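Local coordinates for protein L-lysine 6-monooxygenase (Pseudomonas syringae pv. tomato, PDB 5CQF) that probably hydroxylates the side-chain amine of L-lysine, using FAD and NADPH, as a step in siderophore biosynthesis, at residues L186-R191 and L348-Q353; R206-G211 and D344-G349. One frame throughout, in Å; residues are numbered along the deposited sequence.

Contact 1 (L186-R191 and L348-Q353); sequences LFHTSR and LGTGYQ
The imidazole of H188 turns its CE1 edge toward one face of the Y352 ring in a T-shaped stack, with centroids 5.3 Å apart and planes at 76°. H188 ends strand 186-188, an edge strand, within this chain, of the five-stranded parallel sheet of a Rossmann-type domain, and Y352 belongs to the loop that leaves the neighbouring strand 345-348. With CG anti to the backbone N (chi1 -168°), the ring extends across the start of this loop. There NE2 donates to G351 O at 2.8 Å, a bent bond (139°) that leaves the acceptor tilted from the ring plane. S190 N donates to ND1, and S190 OG is hydrogen-bonded to the same atom at 3.0 Å. Bonds at both ring nitrogens thus limit its rotation, although S190 N lies well out of the ring plane. T350 OG1 lies near the ring edge by CD2, but its hydrogen bond goes to R173 O. The backbones are joined by L348 N to F187 O, 2.7 Å, and, just past the strand, by T189 N to L348 O, where the donor stands above the carbonyl plane. L186 CD2 meets L348 CD1 at 3.9 Å on the face that also carries H188. The methyl CG2 of T189 packs on G349 CA, while its hydroxyl OG1 reaches a water at 2.7 Å that accepts from G351 N.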
loop_
_atom_site.group_PDB
_atom_site.type_symbol
_atom_site.label_atom_id
_atom_site.label_comp_id
_atom_site.label_asym_id
_atom_site.label_seq_id
_atom_site.Cartn_x
_atom_site.Cartn_y
_atom_site.Cartn_z
ATOM N N LEU A 186 14.430 -36.163 -2.930
ATOM C CA LEU A 186 13.081 -36.073 -2.409
ATOM C C LEU A 186 13.201 -35.758 -0.937
ATOM O O LEU A 186 13.754 -36.562 -0.172
ATOM C CB LEU A 186 12.330 -37.381 -2.659
ATOM C CG LEU A 186 10.855 -37.368 -2.242
ATOM C CD1 LEU A 186 10.012 -38.327 -3.078
ATOM C CD2 LEU A 186 10.712 -37.680 -0.762
ATOM N N PHE A 187 12.730 -34.584 -0.524
ATOM C CA PHE A 187 12.947 -34.160 0.869
ATOM C C PHE A 187 11.863 -33.282 1.415
ATOM O O PHE A 187 11.056 -32.742 0.660
ATOM C CB PHE A 187 14.296 -33.445 1.017
ATOM C CG PHE A 187 14.569 -32.434 -0.059
ATOM C CD1 PHE A 187 14.215 -31.117 0.113
ATOM C CD2 PHE A 187 15.203 -32.804 -1.217
ATOM C CE1 PHE A 187 14.484 -30.182 -0.860
ATOM C CE2 PHE A 187 15.483 -31.877 -2.207
ATOM C CZ PHE A 187 15.106 -30.568 -2.036
ATOM N N HIS A 188 11.877 -33.129 2.737
ATOM C CA HIS A 188 10.905 -32.281 3.431
ATOM C C HIS A 188 11.390 -30.852 3.403
ATOM O O HIS A 188 12.604 -30.607 3.309
ATOM C CB HIS A 188 10.788 -32.737 4.886
ATOM C CG HIS A 188 9.641 -32.139 5.632
ATOM N ND1 HIS A 188 9.797 -31.115 6.533
ATOM C CD2 HIS A 188 8.324 -32.440 5.633
ATOM C CE1 HIS A 188 8.628 -30.798 7.053
ATOM N NE2 HIS A 188 7.714 -31.588 6.524
ATOM N N THR A 189 10.459 -29.911 3.523
ATOM C CA THR A 189 10.799 -28.493 3.520
ATOM C C THR A 189 11.745 -28.089 4.634
ATOM O O THR A 189 12.450 -27.107 4.492
ATOM C CB THR A 189 9.554 -27.572 3.593
ATOM O OG1 THR A 189 8.707 -27.956 4.684
ATOM C CG2 THR A 189 8.761 -27.666 2.341
ATOM N N SER A 190 11.751 -28.824 5.743
ATOM C CA SER A 190 12.614 -28.507 6.885
ATOM C C SER A 190 14.117 -28.659 6.576
ATOM O O SER A 190 14.963 -28.209 7.342
ATOM C CB SER A 190 12.257 -29.402 8.083
ATOM O OG SER A 190 12.520 -30.770 7.804
ATOM N N ARG A 191 14.450 -29.330 5.481
ATOM C CA ARG A 191 15.827 -29.490 5.070
ATOM C C ARG A 191 16.024 -28.900 3.670
ATOM O O ARG A 191 16.989 -29.228 2.987
ATOM C CB ARG A 191 16.176 -30.982 5.093
ATOM C CG ARG A 191 16.033 -31.622 6.473
ATOM C CD ARG A 191 17.351 -31.609 7.241
ATOM N NE ARG A 191 18.336 -32.504 6.619
ATOM C CZ ARG A 191 18.396 -33.825 6.798
ATOM N NH1 ARG A 191 17.534 -34.448 7.611
ATOM N NH2 ARG A 191 19.334 -34.529 6.165
ATOM N N LEU A 348 8.528 -32.013 -0.091
ATOM C CA LEU A 348 7.333 -32.293 0.680
ATOM C C LEU A 348 7.069 -31.145 1.592
ATOM O O LEU A 348 7.734 -31.003 2.596
ATOM C CB LEU A 348 7.478 -33.575 1.484
ATOM C CG LEU A 348 7.893 -34.806 0.679
ATOM C CD1 LEU A 348 8.131 -35.969 1.619
ATOM C CD2 LEU A 348 6.859 -35.195 -0.352
ATOM N N GLY A 349 6.091 -30.313 1.245
ATOM C CA GLY A 349 5.655 -29.241 2.141
ATOM C C GLY A 349 4.480 -29.759 2.936
ATOM O O GLY A 349 3.420 -29.159 2.956
ATOM N N THR A 350 4.674 -30.884 3.594
ATOM C CA THR A 350 3.606 -31.579 4.272
ATOM C C THR A 350 3.410 -31.102 5.702
ATOM O O THR A 350 2.476 -31.551 6.357
ATOM C CB THR A 350 3.899 -33.087 4.310
ATOM O OG1 THR A 350 5.290 -33.305 4.582
ATOM C CG2 THR A 350 3.553 -33.729 2.997
ATOM N N GLY A 351 4.281 -30.211 6.189
ATOM C CA GLY A 351 4.194 -29.728 7.562
ATOM C C GLY A 351 4.761 -30.688 8.605
ATOM O O GLY A 351 5.570 -31.570 8.282
ATOM N N TYR A 352 4.331 -30.501 9.856
ATOM C CA TYR A 352 4.866 -31.222 11.023
ATOM C C TYR A 352 3.775 -31.984 11.769
ATOM O O TYR A 352 2.625 -31.539 11.879
ATOM C CB TYR A 352 5.588 -30.257 11.995
ATOM C CG TYR A 352 6.790 -29.557 11.378
ATOM C CD1 TYR A 352 6.628 -28.412 10.601
ATOM C CD2 TYR A 352 8.083 -30.047 11.551
ATOM C CE1 TYR A 352 7.715 -27.777 10.014
ATOM C CE2 TYR A 352 9.179 -29.415 10.970
ATOM C CZ TYR A 352 8.990 -28.283 10.196
ATOM O OH TYR A 352 10.063 -27.638 9.615
ATOM N N GLN A 353 4.179 -33.136 12.292
ATOM C CA GLN A 353 3.310 -34.062 13.016
ATOM C C GLN A 353 3.032 -33.564 14.426
ATOM O O GLN A 353 3.961 -33.161 15.111
ATOM C CB GLN A 353 4.000 -35.441 13.107
ATOM C CG GLN A 353 3.086 -36.588 13.560
ATOM C CD GLN A 353 1.858 -36.813 12.649
ATOM O OE1 GLN A 353 0.992 -35.960 12.525
ATOM N NE2 GLN A 353 1.783 -37.977 12.040
HETATM O O HOH W 1 6.055 -28.088 5.127
#

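Contact 2 (R206-G211 and D344-G349); sequences RWLVLG and DAVVLG
R206 grips D344 side-on with two guanidinium nitrogens at the start of two neighbouring parallel strands, 206-210 and 345-348, of a Rossmann-type sheet. In this salt bridge NE reaches OD2 at 3.1 Å and NH2 reaches OD1 at 2.7 Å. Both oxygens lie in the guanidinium plane, yet the nitrogens approach from above the carboxylate, the two planes being 54° apart. A bend at chi3 (-55°) swings the guanidinium back over the acid. OD2 also accepts from R206 N on its anti side, so three bonds hold the carboxylate.

Backbone pairing begins at R206 O, shared by D344 N and A345 N, and continues through L208 N to A345 O, V347 N to L208 O and L210 N to V347 O. G349 N to L210 O, 2.8 Å, carries it up to G211, the first glycine of a GxGxxA sequence consistent with a dinucleotide-binding turn.

Apolar contacts divide between the faces. On one, L208 CB meets V346 CG2, and L210 CD2 meets L348 CD2 at 4.1 Å. On the other, V347 CG2 touches W207 CZ3 at 3.5 Å, and A345 CB makes a CH-pi contact 3.6 Å from the centroid of the indole's six-membered ring, 12° off its normal.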
loop_
_atom_site.group_PDB
_atom_site.type_symbol
_atom_site.label_atom_id
_atom_site.label_comp_id
_atom_site.label_asym_id
_atom_site.label_seq_id
_atom_site.Cartn_x
_atom_site.Cartn_y
_atom_site.Cartn_z
ATOM N N ARG A 206 13.146 -30.292 -13.345
ATOM C CA ARG A 206 11.729 -30.585 -13.157
ATOM C C ARG A 206 11.485 -30.902 -11.700
ATOM O O ARG A 206 12.062 -31.831 -11.162
ATOM C CB ARG A 206 11.329 -31.757 -14.042
ATOM C CG ARG A 206 11.449 -31.485 -15.538
ATOM C CD ARG A 206 11.245 -32.756 -16.374
ATOM N NE ARG A 206 12.188 -33.790 -15.934
ATOM C CZ ARG A 206 12.106 -35.089 -16.217
ATOM N NH1 ARG A 206 11.132 -35.568 -16.981
ATOM N NH2 ARG A 206 13.018 -35.914 -15.721
ATOM N N TRP A 207 10.643 -30.110 -11.049
ATOM C CA TRP A 207 10.387 -30.259 -9.633
ATOM C C TRP A 207 8.917 -30.465 -9.384
ATOM O O TRP A 207 8.087 -29.945 -10.116
ATOM C CB TRP A 207 10.822 -29.028 -8.914
ATOM C CG TRP A 207 12.272 -28.933 -8.753
ATOM C CD1 TRP A 207 13.150 -28.484 -9.672
ATOM C CD2 TRP A 207 13.036 -29.256 -7.583
ATOM N NE1 TRP A 207 14.417 -28.527 -9.176
ATOM C CE2 TRP A 207 14.386 -28.993 -7.889
ATOM C CE3 TRP A 207 12.711 -29.737 -6.310
ATOM C CZ2 TRP A 207 15.432 -29.177 -6.960
ATOM C CZ3 TRP A 207 13.745 -29.912 -5.373
ATOM C CH2 TRP A 207 15.092 -29.636 -5.713
ATOM N N LEU A 208 8.600 -31.245 -8.366
ATOM C CA LEU A 208 7.247 -31.332 -7.847
ATOM C C LEU A 208 7.287 -30.846 -6.438
ATOM O O LEU A 208 8.148 -31.259 -5.686
ATOM C CB LEU A 208 6.756 -32.768 -7.875
ATOM C CG LEU A 208 5.278 -32.894 -7.523
ATOM C CD1 LEU A 208 4.669 -34.060 -8.261
ATOM C CD2 LEU A 208 5.019 -33.063 -6.033
ATOM N N VAL A 209 6.395 -29.935 -6.087
ATOM C CA VAL A 209 6.303 -29.431 -4.724
ATOM C C VAL A 209 4.888 -29.689 -4.196
ATOM O O VAL A 209 3.907 -29.175 -4.735
ATOM C CB VAL A 209 6.621 -27.923 -4.661
ATOM C CG1 VAL A 209 6.525 -27.397 -3.255
ATOM C CG2 VAL A 209 8.016 -27.640 -5.194
ATOM N N LEU A 210 4.794 -30.508 -3.157
ATOM C CA LEU A 210 3.515 -30.907 -2.584
ATOM C C LEU A 210 3.182 -29.991 -1.419
ATOM O O LEU A 210 4.007 -29.800 -0.520
ATOM C CB LEU A 210 3.638 -32.338 -2.087
ATOM C CG LEU A 210 2.444 -33.019 -1.409
ATOM C CD1 LEU A 210 1.322 -33.272 -2.402
ATOM C CD2 LEU A 210 2.891 -34.335 -0.791
ATOM N N GLY A 211 1.999 -29.400 -1.437
ATOM C CA GLY A 211 1.529 -28.646 -0.271
ATOM C C GLY A 211 1.056 -27.255 -0.586
ATOM O O GLY A 211 1.378 -26.707 -1.650
ATOM N N ASP A 344 12.300 -34.593 -11.729
ATOM C CA ASP A 344 13.647 -34.930 -11.277
ATOM C C ASP A 344 13.743 -34.888 -9.764
ATOM O O ASP A 344 14.558 -35.570 -9.192
ATOM C CB ASP A 344 14.656 -33.963 -11.876
ATOM C CG ASP A 344 14.673 -34.002 -13.399
ATOM O OD1 ASP A 344 14.859 -35.113 -13.964
ATOM O OD2 ASP A 344 14.473 -32.938 -14.037
ATOM N N ALA A 345 12.929 -34.065 -9.106
ATOM C CA ALA A 345 12.959 -33.983 -7.649
ATOM C C ALA A 345 11.640 -33.547 -7.073
ATOM O O ALA A 345 10.850 -32.909 -7.746
ATOM C CB ALA A 345 14.048 -33.043 -7.190
ATOM N N VAL A 346 11.448 -33.876 -5.798
ATOM C CA VAL A 346 10.215 -33.687 -5.100
ATOM C C VAL A 346 10.521 -33.029 -3.769
ATOM O O VAL A 346 11.535 -33.378 -3.133
ATOM C CB VAL A 346 9.544 -35.036 -4.872
ATOM C CG1 VAL A 346 8.346 -34.915 -3.950
ATOM C CG2 VAL A 346 9.126 -35.628 -6.206
ATOM N N VAL A 347 9.684 -32.039 -3.394
ATOM C CA VAL A 347 9.758 -31.342 -2.094
ATOM C C VAL A 347 8.448 -31.550 -1.333
ATOM O O VAL A 347 7.376 -31.292 -1.865
ATOM C CB VAL A 347 9.967 -29.826 -2.238
ATOM C CG1 VAL A 347 9.898 -29.139 -0.890
ATOM C CG2 VAL A 347 11.294 -29.490 -2.871
ATOM N N LEU A 348 8.528 -32.013 -0.091
ATOM C CA LEU A 348 7.333 -32.293 0.680
ATOM C C LEU A 348 7.069 -31.145 1.592
ATOM O O LEU A 348 7.734 -31.003 2.596
ATOM C CB LEU A 348 7.478 -33.575 1.484
ATOM C CG LEU A 348 7.893 -34.806 0.679
ATOM C CD1 LEU A 348 8.131 -35.969 1.619
ATOM C CD2 LEU A 348 6.859 -35.195 -0.352
ATOM N N GLY A 349 6.091 -30.313 1.245
ATOM C CA GLY A 349 5.655 -29.241 2.141
ATOM C C GLY A 349 4.480 -29.759 2.936
ATOM O O GLY A 349 3.420 -29.159 2.956
#

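Contacts 1 and 2 share L348 and G349, and their centres lie about 10 Å apart. Strand 345-348 runs between 186-188 and 206-210 in one parallel sheet, bonding to a neighbour along each edge: F187 N probably donates to V346 O at 3.1 Å, continuing the pairing of contact 1. Side chains also bridge the two contacts, F187 CZ lying 3.7 Å from W207 CZ3 and T189 CG2 3.7 Å from V347 CG1. At the C-terminal ends of these strands, G211 and G349 leave together. G349, where the loop of contact 1 begins, therefore lies near the GxGxxA turn that, by its sequence pattern, probably binds NADPH.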